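Local coordinates for kirola (PDB 4IGV), which is a kiwifruit allergen of the ripening-related, major latex protein family and, as a Bet v 1-like protein, probably binds small hydrophobic ligands, at residues Tyr21-Phe24 / Leu30-Glu33; Thr61-Glu66 / Pro130-Asn135; Lys9-Leu14 / Glu139-Ile144. All blocks are in the same frame, centred on the assembly; numbering follows the deposited sequence. Where two conformers were deposited one is given.

Contact 1 of 3, residues Tyr21-Phe24 / Leu30-Glu33; sequences YEIF and LISE
A chi1 of -64° puts CG1 of Ile-23 beside the backbone N and leaves CG2 anti to it; in the conformer of Ile-31 described, a chi1 of 69° puts CG1 between the backbone N and the carbonyl carbon and CG2 anti to the latter. This turns the two short methyl branches to each other, 3.6 Å from Ile-23 CG2 to Ile-31 CG2. The side chains cross obliquely, each reaching the other with its CG2 methyl. On Ile-23 the second arm passes Leu-30, whose CD1 stands 4.2 Å from Ile-23 CG1; one isoleucine thus receives two successive residues of the facing segment. Phe-24 starts out pointing away from segment 30-33, but its ring swings back, and CZ comes within 4.5 Å of Ile-31 CG2 at an oblique slant to the ring. These are the two short helices that follow the first strand of the Bet v 1 fold, a V-shaped pair that supports the long C-terminal helix. Here they are helix 17-25 and helix 30-34, with the backbones nearest at Ile-23 and Leu-30, where the CA atoms are 6.7 Å apart. No hydrogen bond joins the two segments; the contact is wholly apolar and largely buried. Ile-144 of helix 131-145 lies against Ile-23, Phe-24 and Ile-31 alike, and Ile-31 also touches Ile-39 and Val-42 of strand 39-46. Phe-24 meets the ring of Trp-116 nearly at right angles.

Contact 2 of 3, residues Thr61-Glu66 / Pro130-Asn135; sequences TIDGKE and PNTLMN
Ile-62 points its CB toward helix 131-145 and divides there: a chi1 of -71° sets CG1 beside the backbone N and CG2 anti to it, and CG2 meets Thr-132 CG2 at 3.6 Å, while CG1 carries CD1 on to Leu-133 CD1 at 4.1 Å. The isoleucine runs at a slant to Thr-132 but crosses Leu-133 at about a right angle, and so spans two consecutive residues of the helix. Thr-132 CG2 is shared: Asp-63 and Thr-132 reach for each other from opposite directions, OD2 of Asp-63 ending 4.0 Å from Thr-132 CG2, with no hydrogen bond between them. The hairpin between strands 55-62 and 65-77 of the Bet v 1-type sheet thereby meets the first turn of the C-terminal helix, just after its N-cap residue Pro-130. A type I' turn from Ile-62 to Lys-65 closes this hairpin, with Asp-63 and Gly-64 at its corner, both at positive phi. Ile-62 O is gripped twice by Lys-65: the backbone N at 2.9 Å, and NZ, also 2.9 Å away, from the opposite face of the carbonyl plane and 63° out of it. The folded lysine chain thus ties its ammonium to its own turn. Deeper in, Leu-133 also packs on Phe-99 of strand 96-107.

Contact 3 of 3, residues Lys9-Leu14 / Glu139-Ile144; sequences KQVEIL and EITKDI
A small apolar contact between an edge strand and the long C-terminal helix, largely buried, joins segment 9-14, on strand 4-12, to helix 131-145; between the two segments, Thr-141 makes the apolar contacts. Thr-141 points toward the strand and offers its methyl, CG2, to two residues at once: Val-11 CG2 at 4.0 Å and Ile-13 CG2 at 3.9 Å. Val-11 and Ile-13 are two positions apart and both direct their side chains to the helix, as alternate residues of an extended chain do, so the threonine methyl is received between them. The approaches differ: Val-11 lies aslant to Thr-141, whereas Ile-13 meets it at about a right angle. With chi1 at -59°, Thr-141 places CG2 anti to its backbone N and OG1 anti to the carbonyl carbon, which separates the greasy and polar halves of the side chain. The hydroxyl is hydrogen-bonded to Cys-137 O, one helical turn earlier, and to Trp-116 NE1, so this buried polar atom has partners on both its own helix and the sheet. Toward solvent the contact ends in a water. Lys-142 NZ donates to it at 3.2 Å and Lys-9 NZ more weakly at 3.4 Å; the water stands between two like charges whose NZ atoms are 6.6 Å apart, which probably eases their repulsion. In the antiparallel sheet, Val-11 and Ile-13 form backbone hydrogen bonds with Val-114 and Asn-112, respectively, of strand 112-122, and Val-11 also touches Ile-138 of the helix. Phe-20 of helix 17-25 packs on both Thr-141 and Ile-144, where the edge strand, the C-terminal helix and the first short helix come together.

Helix 131-145 is common to contacts 2 and 3, its first turns facing the 62-65 hairpin and its later turns strand 4-12, with centres 16 Å apart. They touch through Met-134 SD and Lys-9 CB, at 3.9 Å. Contact 3 also meets contact 1 through Ile-144: its CD1 lies 3.6 Å from Phe-24 CE1 and 3.7 Å from Ile-31 CG2. The centres of contacts 1 and 3 are 12 Å apart, whereas contacts 1 and 2 do not touch, their nearest atoms about 10 Å apart. Contacts 2 and 3 set helix 131-145 against the sheet, and contact 1 joins the two short helices that meet it at Ile-144; in Bet v 1 relatives, the space between these elements forms the hydrophobic ligand pocket.

Contact 1 of 3, residues Tyr21-Phe24 / Leu30-Glu33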
ATOM      1  N   TYR A  21      -8.323   7.910  -1.091  1.00 12.84           N
ATOM      2  CA  TYR A  21      -7.206   8.437  -1.860  1.00 12.52           C
ATOM      3  C   TYR A  21      -6.456   9.552  -1.147  1.00 11.55           C
ATOM      4  O   TYR A  21      -5.235   9.613  -1.229  1.00 12.44           O
ATOM      5  CB  TYR A  21      -7.649   8.880  -3.256  1.00 13.57           C
ATOM      6  CG  TYR A  21      -6.464   9.144  -4.185  1.00 14.01           C
ATOM      7  CD1 TYR A  21      -5.586   8.149  -4.553  1.00 13.99           C
ATOM      8  CD2 TYR A  21      -6.196  10.398  -4.631  1.00 16.13           C
ATOM      9  CE1 TYR A  21      -4.491   8.416  -5.390  1.00 15.65           C
ATOM     10  CE2 TYR A  21      -5.166  10.716  -5.454  1.00 13.28           C
ATOM     11  CZ  TYR A  21      -4.281   9.743  -5.834  1.00 13.84           C
ATOM     12  OH  TYR A  21      -3.219  10.034  -6.680  1.00 14.53           O
ATOM     13  N   GLU A  22      -7.156  10.410  -0.461  1.00 13.50           N
ATOM     14  CA  GLU A  22      -6.529  11.459   0.364  1.00 14.27           C
ATOM     15  C   GLU A  22      -5.514  10.822   1.301  1.00 13.72           C
ATOM     16  O   GLU A  22      -4.383  11.339   1.493  1.00 12.85           O
ATOM     17  CB  GLU A  22      -7.613  12.168   1.202  1.00 17.97           C
ATOM     18  CG  GLU A  22      -7.087  13.159   2.299  1.00 19.58           C
ATOM     19  CD  GLU A  22      -6.648  14.389   1.626  1.00 22.16           C
ATOM     20  OE1 GLU A  22      -6.800  14.471   0.349  1.00 20.45           O
ATOM     21  OE2 GLU A  22      -6.280  15.321   2.414  1.00 19.96           O
ATOM     22  N   ILE A  23      -5.920   9.743   1.952  1.00 12.53           N
ATOM     23  CA  ILE A  23      -5.037   9.049   2.889  1.00 12.58           C
ATOM     24  C   ILE A  23      -3.808   8.526   2.178  1.00 13.06           C
ATOM     25  O   ILE A  23      -2.677   8.730   2.601  1.00 14.06           O
ATOM     26  CB  ILE A  23      -5.767   7.933   3.670  1.00 13.89           C
ATOM     27  CG1 ILE A  23      -6.846   8.577   4.527  1.00 14.19           C
ATOM     28  CG2 ILE A  23      -4.745   7.044   4.450  1.00 13.58           C
ATOM     29  CD1 ILE A  23      -7.887   7.538   5.049  1.00 15.57           C
ATOM     30  N   PHE A  24      -3.987   7.780   1.100  1.00 12.49           N
ATOM     31  CA  PHE A  24      -2.856   7.154   0.431  1.00 12.92           C
ATOM     32  C   PHE A  24      -1.932   8.096  -0.295  1.00 12.76           C
ATOM     33  O   PHE A  24      -0.743   7.815  -0.430  1.00 14.69           O
ATOM     34  CB  PHE A  24      -3.331   6.001  -0.455  1.00 13.43           C
ATOM     35  CG  PHE A  24      -3.524   4.736   0.367  1.00 15.90           C
ATOM     36  CD1 PHE A  24      -4.657   4.487   1.036  1.00 18.80           C
ATOM     37  CD2 PHE A  24      -2.437   3.916   0.612  1.00 20.68           C
ATOM     38  CE1 PHE A  24      -4.759   3.367   1.838  1.00 17.87           C
ATOM     39  CE2 PHE A  24      -2.566   2.781   1.418  1.00 22.08           C
ATOM     40  CZ  PHE A  24      -3.742   2.538   2.014  1.00 19.11           C
ATOM     41  N   LEU A  30      -1.861   8.619   8.580  1.00 13.66           N
ATOM     42  CA  LEU A  30      -3.102   8.270   9.302  1.00 14.29           C
ATOM     43  C   LEU A  30      -3.299   6.753   9.427  1.00 15.73           C
ATOM     44  O   LEU A  30      -4.065   6.319  10.280  1.00 15.68           O
ATOM     45  CB  LEU A  30      -4.313   8.880   8.596  1.00 14.87           C
ATOM     46  CG  LEU A  30      -4.406  10.370   8.673  1.00 15.69           C
ATOM     47  CD1 LEU A  30      -5.571  10.870   7.850  1.00 16.80           C
ATOM     48  CD2 LEU A  30      -4.531  10.897  10.125  1.00 18.54           C
ATOM     49  N   ILE A  31      -2.647   5.940   8.589  0.50 13.69           N
ATOM     50  CA  ILE A  31      -2.884   4.491   8.652  0.50 13.52           C
ATOM     51  C   ILE A  31      -2.271   3.861   9.892  0.50 14.11           C
ATOM     52  O   ILE A  31      -2.667   2.754  10.275  0.50 13.29           O
ATOM     53  CB  ILE A  31      -2.484   3.703   7.371  0.50 13.71           C
ATOM     54  CG1 ILE A  31      -0.954   3.663   7.174  0.50 11.70           C
ATOM     55  CG2 ILE A  31      -3.329   4.196   6.143  0.50 13.37           C
ATOM     56  CD1 ILE A  31      -0.468   2.787   6.008  0.50 14.21           C
ATOM     57  N   SER A  32      -1.301   4.526  10.516  0.50 13.98           N
ATOM     58  CA  SER A  32      -0.875   4.080  11.856  0.50 15.39           C
ATOM     59  C   SER A  32      -2.043   4.112  12.822  0.50 17.04           C
ATOM     60  O   SER A  32      -2.279   3.126  13.536  0.50 18.47           O
ATOM     61  CB  SER A  32       0.252   4.954  12.366  0.50 16.45           C
ATOM     62  OG  SER A  32       1.306   4.843  11.435  0.50 16.78           O
ATOM     63  N   GLU A  33      -2.802   5.208  12.809  1.00 17.68           N
ATOM     64  CA  GLU A  33      -3.918   5.380  13.709  1.00 20.12           C
ATOM     65  C   GLU A  33      -5.103   4.457  13.394  1.00 19.05           C
ATOM     66  O   GLU A  33      -5.777   3.959  14.320  1.00 19.83           O
ATOM     67  CB  GLU A  33      -4.324   6.856  13.646  1.00 23.59           C
ATOM     68  CG  GLU A  33      -5.694   7.182  14.080  1.00 30.64           C
ATOM     69  CD  GLU A  33      -6.035   8.642  13.722  1.00 37.90           C
ATOM     70  OE1 GLU A  33      -5.518   9.529  14.442  1.00 42.43           O
ATOM     71  OE2 GLU A  33      -6.785   8.885  12.732  1.00 41.26           O
TER

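Contact 2 of 3, residues Thr61-Glu66 / Pro130-Asn135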
ATOM      1  N   THR A  61       3.864  -4.785  10.887  1.00 18.00           N
ATOM      2  CA  THR A  61       3.893  -6.102  11.465  1.00 20.56           C
ATOM      3  C   THR A  61       3.071  -7.036  10.595  1.00 22.00           C
ATOM      4  O   THR A  61       1.913  -6.740  10.274  1.00 25.57           O
ATOM      5  CB  THR A  61       3.339  -6.056  12.896  1.00 21.45           C
ATOM      6  OG1 THR A  61       4.166  -5.213  13.715  1.00 23.53           O
ATOM      7  CG2 THR A  61       3.284  -7.453  13.523  1.00 24.55           C
ATOM      8  N   ILE A  62       3.679  -8.165  10.238  1.00 23.41           N
ATOM      9  CA  ILE A  62       3.059  -9.213   9.418  1.00 25.81           C
ATOM     10  C   ILE A  62       3.244 -10.522  10.170  1.00 26.47           C
ATOM     11  O   ILE A  62       4.375 -10.892  10.531  1.00 25.78           O
ATOM     12  CB  ILE A  62       3.813  -9.378   8.039  1.00 28.50           C
ATOM     13  CG1 ILE A  62       3.584  -8.205   7.091  1.00 30.99           C
ATOM     14  CG2 ILE A  62       3.419 -10.761   7.391  1.00 33.46           C
ATOM     15  CD1 ILE A  62       2.497  -8.446   6.043  1.00 34.99           C
ATOM     16  N   ASP A  63       2.132 -11.215  10.412  1.00 28.49           N
ATOM     17  CA  ASP A  63       2.139 -12.461  11.184  1.00 30.84           C
ATOM     18  C   ASP A  63       2.889 -12.307  12.507  1.00 30.11           C
ATOM     19  O   ASP A  63       3.682 -13.167  12.892  1.00 31.63           O
ATOM     20  CB  ASP A  63       2.713 -13.608  10.342  1.00 33.57           C
ATOM     21  CG  ASP A  63       1.757 -14.063   9.228  1.00 37.79           C
ATOM     22  OD1 ASP A  63       0.589 -13.635   9.204  1.00 41.47           O
ATOM     23  OD2 ASP A  63       2.165 -14.894   8.386  1.00 46.36           O
ATOM     24  N   GLY A  64       2.646 -11.183  13.180  1.00 30.27           N
ATOM     25  CA  GLY A  64       3.272 -10.864  14.473  1.00 30.10           C
ATOM     26  C   GLY A  64       4.744 -10.496  14.450  1.00 30.81           C
ATOM     27  O   GLY A  64       5.354 -10.343  15.518  1.00 35.12           O
ATOM     28  N   LYS A  65       5.342 -10.422  13.266  1.00 28.85           N
ATOM     29  CA  LYS A  65       6.748 -10.036  13.183  1.00 28.33           C
ATOM     30  C   LYS A  65       6.939  -8.677  12.579  1.00 24.87           C
ATOM     31  O   LYS A  65       6.317  -8.317  11.559  1.00 24.13           O
ATOM     32  CB  LYS A  65       7.570 -11.044  12.449  1.00 31.67           C
ATOM     33  CG  LYS A  65       7.257 -11.297  11.015  1.00 33.75           C
ATOM     34  CD  LYS A  65       7.275 -12.823  10.730  1.00 43.07           C
ATOM     35  CE  LYS A  65       7.139 -13.076   9.226  1.00 46.73           C
ATOM     36  NZ  LYS A  65       5.906 -12.447   8.658  1.00 44.43           N
ATOM     37  N   GLU A  66       7.812  -7.927  13.231  1.00 24.66           N
ATOM     38  CA  GLU A  66       8.032  -6.543  12.879  1.00 23.21           C
ATOM     39  C   GLU A  66       8.964  -6.478  11.672  1.00 21.57           C
ATOM     40  O   GLU A  66      10.006  -7.173  11.622  1.00 23.99           O
ATOM     41  CB  GLU A  66       8.584  -5.739  14.057  1.00 25.22           C
ATOM     42  CG  GLU A  66       7.619  -5.657  15.254  1.00 29.93           C
ATOM     43  CD  GLU A  66       8.128  -4.760  16.382  1.00 38.34           C
ATOM     44  OE1 GLU A  66       9.169  -4.085  16.234  1.00 44.97           O
ATOM     45  OE2 GLU A  66       7.470  -4.763  17.437  1.00 46.25           O
ATOM     46  N   PRO A 130       3.280 -13.212  -3.064  1.00 23.72           N
ATOM     47  CA  PRO A 130       3.058 -12.360  -1.880  1.00 22.53           C
ATOM     48  C   PRO A 130       1.610 -12.319  -1.406  1.00 21.42           C
ATOM     49  O   PRO A 130       1.019 -11.234  -1.145  1.00 18.90           O
ATOM     50  CB  PRO A 130       3.568 -10.999  -2.346  1.00 21.13           C
ATOM     51  CG  PRO A 130       3.357 -11.011  -3.810  1.00 22.41           C
ATOM     52  CD  PRO A 130       3.596 -12.420  -4.262  1.00 24.47           C
ATOM     53  N   ASN A 131       1.018 -13.494  -1.214  1.00 21.08           N
ATOM     54  CA  ASN A 131      -0.369 -13.535  -0.751  1.00 21.19           C
ATOM     55  C   ASN A 131      -0.562 -12.942   0.633  1.00 19.12           C
ATOM     56  O   ASN A 131      -1.540 -12.261   0.878  1.00 19.16           O
ATOM     57  CB  ASN A 131      -0.921 -14.976  -0.805  1.00 24.19           C
ATOM     58  CG  ASN A 131      -1.102 -15.439  -2.240  1.00 29.40           C
ATOM     59  OD1 ASN A 131      -1.968 -14.921  -2.958  1.00 35.54           O
ATOM     60  ND2 ASN A 131      -0.281 -16.350  -2.671  1.00 36.57           N
ATOM     61  N   THR A 132       0.385 -13.177   1.523  1.00 20.53           N
ATOM     62  CA  THR A 132       0.266 -12.682   2.875  1.00 19.89           C
ATOM     63  C   THR A 132       0.286 -11.161   2.865  1.00 17.76           C
ATOM     64  O   THR A 132      -0.453 -10.517   3.591  1.00 18.23           O
ATOM     65  CB  THR A 132       1.392 -13.240   3.796  1.00 22.30           C
ATOM     66  OG1 THR A 132       1.264 -14.680   3.876  1.00 29.21           O
ATOM     67  CG2 THR A 132       1.292 -12.664   5.178  1.00 25.92           C
ATOM     68  N   LEU A 133       1.103 -10.559   2.001  1.00 17.65           N
ATOM     69  CA  LEU A 133       1.141  -9.103   1.916  1.00 16.23           C
ATOM     70  C   LEU A 133      -0.167  -8.537   1.329  1.00 14.83           C
ATOM     71  O   LEU A 133      -0.670  -7.504   1.750  1.00 14.51           O
ATOM     72  CB  LEU A 133       2.354  -8.666   1.061  1.00 17.15           C
ATOM     73  CG  LEU A 133       2.613  -7.180   1.052  1.00 17.21           C
ATOM     74  CD1 LEU A 133       3.054  -6.650   2.448  1.00 21.88           C
ATOM     75  CD2 LEU A 133       3.616  -6.763  -0.023  1.00 18.37           C
ATOM     76  N   MET A 134      -0.712  -9.235   0.334  1.00 15.53           N
ATOM     77  CA  MET A 134      -2.009  -8.799  -0.197  1.00 15.04           C
ATOM     78  C   MET A 134      -3.103  -8.866   0.859  1.00 15.78           C
ATOM     79  O   MET A 134      -3.887  -7.926   0.986  1.00 16.04           O
ATOM     80  CB  MET A 134      -2.400  -9.600  -1.450  1.00 16.41           C
ATOM     81  CG  MET A 134      -3.700  -9.133  -2.052  1.00 16.00           C
ATOM     82  SD  MET A 134      -3.663  -7.408  -2.665  1.00 16.28           S
ATOM     83  CE  MET A 134      -2.797  -7.646  -4.195  1.00 17.62           C
ATOM     84  N   ASN A 135      -3.134  -9.931   1.642  1.00 16.03           N
ATOM     85  CA  ASN A 135      -4.111 -10.039   2.728  1.00 17.04           C
ATOM     86  C   ASN A 135      -3.949  -8.890   3.691  1.00 16.29           C
ATOM     87  O   ASN A 135      -4.924  -8.306   4.141  1.00 16.62           O
ATOM     88  CB  ASN A 135      -3.941 -11.367   3.478  1.00 18.19           C
ATOM     89  CG  ASN A 135      -4.290 -12.599   2.628  1.00 21.46           C
ATOM     90  OD1 ASN A 135      -5.074 -12.509   1.679  1.00 27.95           O
ATOM     91  ND2 ASN A 135      -3.721 -13.772   3.004  1.00 26.07           N
TER

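Contact 3 of 3, residues Lys9-Leu14 / Glu139-Ile144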
ATOM      1  N   LYS A   9      -6.081  -7.287  -6.587  1.00 17.67           N
ATOM      2  CA  LYS A   9      -7.316  -7.498  -5.813  1.00 18.63           C
ATOM      3  C   LYS A   9      -8.080  -6.195  -5.685  1.00 16.94           C
ATOM      4  O   LYS A   9      -7.513  -5.191  -5.280  1.00 15.81           O
ATOM      5  CB  LYS A   9      -7.047  -8.027  -4.399  1.00 20.89           C
ATOM      6  CG  LYS A   9      -8.306  -8.445  -3.627  1.00 27.39           C
ATOM      7  CD  LYS A   9      -8.803  -9.818  -4.061  1.00 37.30           C
ATOM      8  CE  LYS A   9      -9.534 -10.643  -2.958  1.00 46.68           C
ATOM      9  NZ  LYS A   9     -10.735 -10.003  -2.364  1.00 49.74           N
ATOM     10  N   GLN A  10      -9.378  -6.266  -6.048  1.00 18.42           N
ATOM     11  CA  GLN A  10     -10.295  -5.134  -5.965  1.00 18.98           C
ATOM     12  C   GLN A  10     -11.289  -5.414  -4.888  1.00 20.19           C
ATOM     13  O   GLN A  10     -11.920  -6.459  -4.890  1.00 23.78           O
ATOM     14  CB  GLN A  10     -11.032  -4.925  -7.267  1.00 21.50           C
ATOM     15  CG  GLN A  10     -11.977  -3.715  -7.268  1.00 22.64           C
ATOM     16  CD  GLN A  10     -12.574  -3.421  -8.633  1.00 32.44           C
ATOM     17  OE1 GLN A  10     -12.776  -4.321  -9.462  1.00 40.69           O
ATOM     18  NE2 GLN A  10     -12.830  -2.140  -8.893  1.00 38.69           N
ATOM     19  N   VAL A  11     -11.455  -4.448  -4.002  1.00 19.65           N
ATOM     20  CA  VAL A  11     -12.526  -4.558  -3.074  1.00 22.58           C
ATOM     21  C   VAL A  11     -13.395  -3.330  -3.032  1.00 19.29           C
ATOM     22  O   VAL A  11     -12.916  -2.180  -3.126  1.00 18.55           O
ATOM     23  CB  VAL A  11     -12.055  -4.893  -1.678  1.00 26.04           C
ATOM     24  CG1 VAL A  11     -11.534  -6.323  -1.614  1.00 29.73           C
ATOM     25  CG2 VAL A  11     -11.042  -3.872  -1.268  1.00 21.31           C
ATOM     26  N   GLU A  12     -14.701  -3.544  -2.899  0.50 21.23           N
ATOM     27  CA  GLU A  12     -15.636  -2.464  -2.725  0.50 21.08           C
ATOM     28  C   GLU A  12     -15.594  -2.000  -1.294  0.50 19.88           C
ATOM     29  O   GLU A  12     -15.581  -2.812  -0.352  0.50 21.28           O
ATOM     30  CB  GLU A  12     -17.071  -2.849  -3.061  0.50 24.18           C
ATOM     31  CG  GLU A  12     -18.128  -1.795  -2.636  0.50 25.73           C
ATOM     32  CD  GLU A  12     -18.441  -0.748  -3.703  0.50 26.25           C
ATOM     33  OE1 GLU A  12     -18.082  -0.970  -4.873  0.50 31.18           O
ATOM     34  OE2 GLU A  12     -19.026   0.303  -3.369  0.50 27.12           O
ATOM     35  N   ILE A  13     -15.635  -0.687  -1.152  1.00 18.92           N
ATOM     36  CA  ILE A  13     -15.562  -0.071   0.161  1.00 21.20           C
ATOM     37  C   ILE A  13     -16.817   0.625   0.518  1.00 24.39           C
ATOM     38  O   ILE A  13     -17.605   1.025  -0.341  1.00 24.15           O
ATOM     39  CB  ILE A  13     -14.322   0.847   0.303  1.00 20.60           C
ATOM     40  CG1 ILE A  13     -14.294   1.940  -0.735  1.00 23.55           C
ATOM     41  CG2 ILE A  13     -13.058   0.024   0.165  1.00 20.75           C
ATOM     42  CD1 ILE A  13     -13.243   2.979  -0.422  1.00 25.51           C
ATOM     43  N   LEU A  14     -17.013   0.730   1.826  1.00 27.06           N
ATOM     44  CA  LEU A  14     -18.193   1.364   2.362  1.00 30.85           C
ATOM     45  C   LEU A  14     -17.953   2.835   2.632  1.00 31.96           C
ATOM     46  O   LEU A  14     -18.914   3.590   2.771  1.00 35.59           O
ATOM     47  CB  LEU A  14     -18.678   0.627   3.610  1.00 34.54           C
ATOM     48  CG  LEU A  14     -20.081   0.019   3.459  1.00 39.58           C
ATOM     49  CD1 LEU A  14     -20.290  -1.107   4.446  1.00 44.49           C
ATOM     50  CD2 LEU A  14     -21.187   1.091   3.620  1.00 41.65           C
ATOM     51  N   GLU A 139      -6.625  -5.972   4.592  0.50 13.25           N
ATOM     52  CA  GLU A 139      -7.005  -5.781   6.008  0.50 13.95           C
ATOM     53  C   GLU A 139      -6.926  -4.325   6.347  0.50 13.11           C
ATOM     54  O   GLU A 139      -7.838  -3.732   6.922  0.50 13.16           O
ATOM     55  CB  GLU A 139      -6.070  -6.519   6.986  0.50 14.19           C
ATOM     56  CG  GLU A 139      -6.697  -6.479   8.400  0.50 18.59           C
ATOM     57  CD  GLU A 139      -5.802  -6.835   9.568  0.50 26.45           C
ATOM     58  OE1 GLU A 139      -4.850  -7.635   9.403  0.50 32.58           O
ATOM     59  OE2 GLU A 139      -6.111  -6.294  10.672  0.50 26.21           O
ATOM     60  N   ILE A 140      -5.806  -3.713   5.984  1.00 13.53           N
ATOM     61  CA  ILE A 140      -5.627  -2.270   6.182  1.00 13.69           C
ATOM     62  C   ILE A 140      -6.802  -1.502   5.574  1.00 12.69           C
ATOM     63  O   ILE A 140      -7.361  -0.609   6.200  1.00 13.55           O
ATOM     64  CB  ILE A 140      -4.287  -1.758   5.658  1.00 14.23           C
ATOM     65  CG1 ILE A 140      -3.176  -2.276   6.564  1.00 16.63           C
ATOM     66  CG2 ILE A 140      -4.308  -0.224   5.603  1.00 17.80           C
ATOM     67  CD1 ILE A 140      -1.808  -2.076   5.923  1.00 20.50           C
ATOM     68  N   THR A 141      -7.192  -1.892   4.356  1.00 12.37           N
ATOM     69  CA  THR A 141      -8.296  -1.262   3.678  1.00 12.67           C
ATOM     70  C   THR A 141      -9.586  -1.375   4.506  1.00 12.69           C
ATOM     71  O   THR A 141     -10.317  -0.405   4.676  1.00 12.52           O
ATOM     72  CB  THR A 141      -8.509  -1.915   2.290  1.00 12.30           C
ATOM     73  OG1 THR A 141      -7.297  -1.777   1.526  1.00 13.18           O
ATOM     74  CG2 THR A 141      -9.673  -1.300   1.531  1.00 14.44           C
ATOM     75  N   LYS A 142      -9.848  -2.550   5.046  1.00 12.81           N
ATOM     76  CA  LYS A 142     -11.038  -2.764   5.865  1.00 13.33           C
ATOM     77  C   LYS A 142     -10.991  -1.991   7.179  1.00 12.35           C
ATOM     78  O   LYS A 142     -12.028  -1.466   7.632  1.00 13.10           O
ATOM     79  CB  LYS A 142     -11.256  -4.260   6.085  1.00 13.87           C
ATOM     80  CG  LYS A 142     -11.657  -5.003   4.810  1.00 16.93           C
ATOM     81  CD  LYS A 142     -11.704  -6.483   5.009  1.00 21.52           C
ATOM     82  CE  LYS A 142     -11.959  -7.201   3.715  1.00 23.91           C
ATOM     83  NZ  LYS A 142     -11.970  -8.674   3.962  1.00 30.77           N
ATOM     84  N   ASP A 143      -9.785  -1.875   7.739  1.00 13.34           N
ATOM     85  CA  ASP A 143      -9.613  -1.064   8.954  1.00 13.76           C
ATOM     86  C   ASP A 143      -9.908   0.402   8.657  1.00 12.35           C
ATOM     87  O   ASP A 143     -10.559   1.041   9.470  1.00 15.21           O
ATOM     88  CB  ASP A 143      -8.232  -1.241   9.518  1.00 14.57           C
ATOM     89  CG  ASP A 143      -8.049  -2.553  10.242  1.00 17.76           C
ATOM     90  OD1 ASP A 143      -9.048  -3.245  10.571  1.00 19.84           O
ATOM     91  OD2 ASP A 143      -6.899  -2.940  10.528  1.00 19.69           O
ATOM     92  N   ILE A 144      -9.448   0.892   7.494  1.00 13.11           N
ATOM     93  CA  ILE A 144      -9.709   2.297   7.163  1.00 14.24           C
ATOM     94  C   ILE A 144     -11.193   2.507   6.958  1.00 15.68           C
ATOM     95  O   ILE A 144     -11.786   3.466   7.463  1.00 16.90           O
ATOM     96  CB  ILE A 144      -8.902   2.723   5.942  1.00 15.22           C
ATOM     97  CG1 ILE A 144      -7.410   2.743   6.240  1.00 14.71           C
ATOM     98  CG2 ILE A 144      -9.434   4.059   5.398  1.00 15.47           C
ATOM     99  CD1 ILE A 144      -6.513   2.803   4.965  1.00 16.42           C
TER
HETATM  100  O   HOH W   1     -11.394  -9.763   0.982  1.00 38.38           O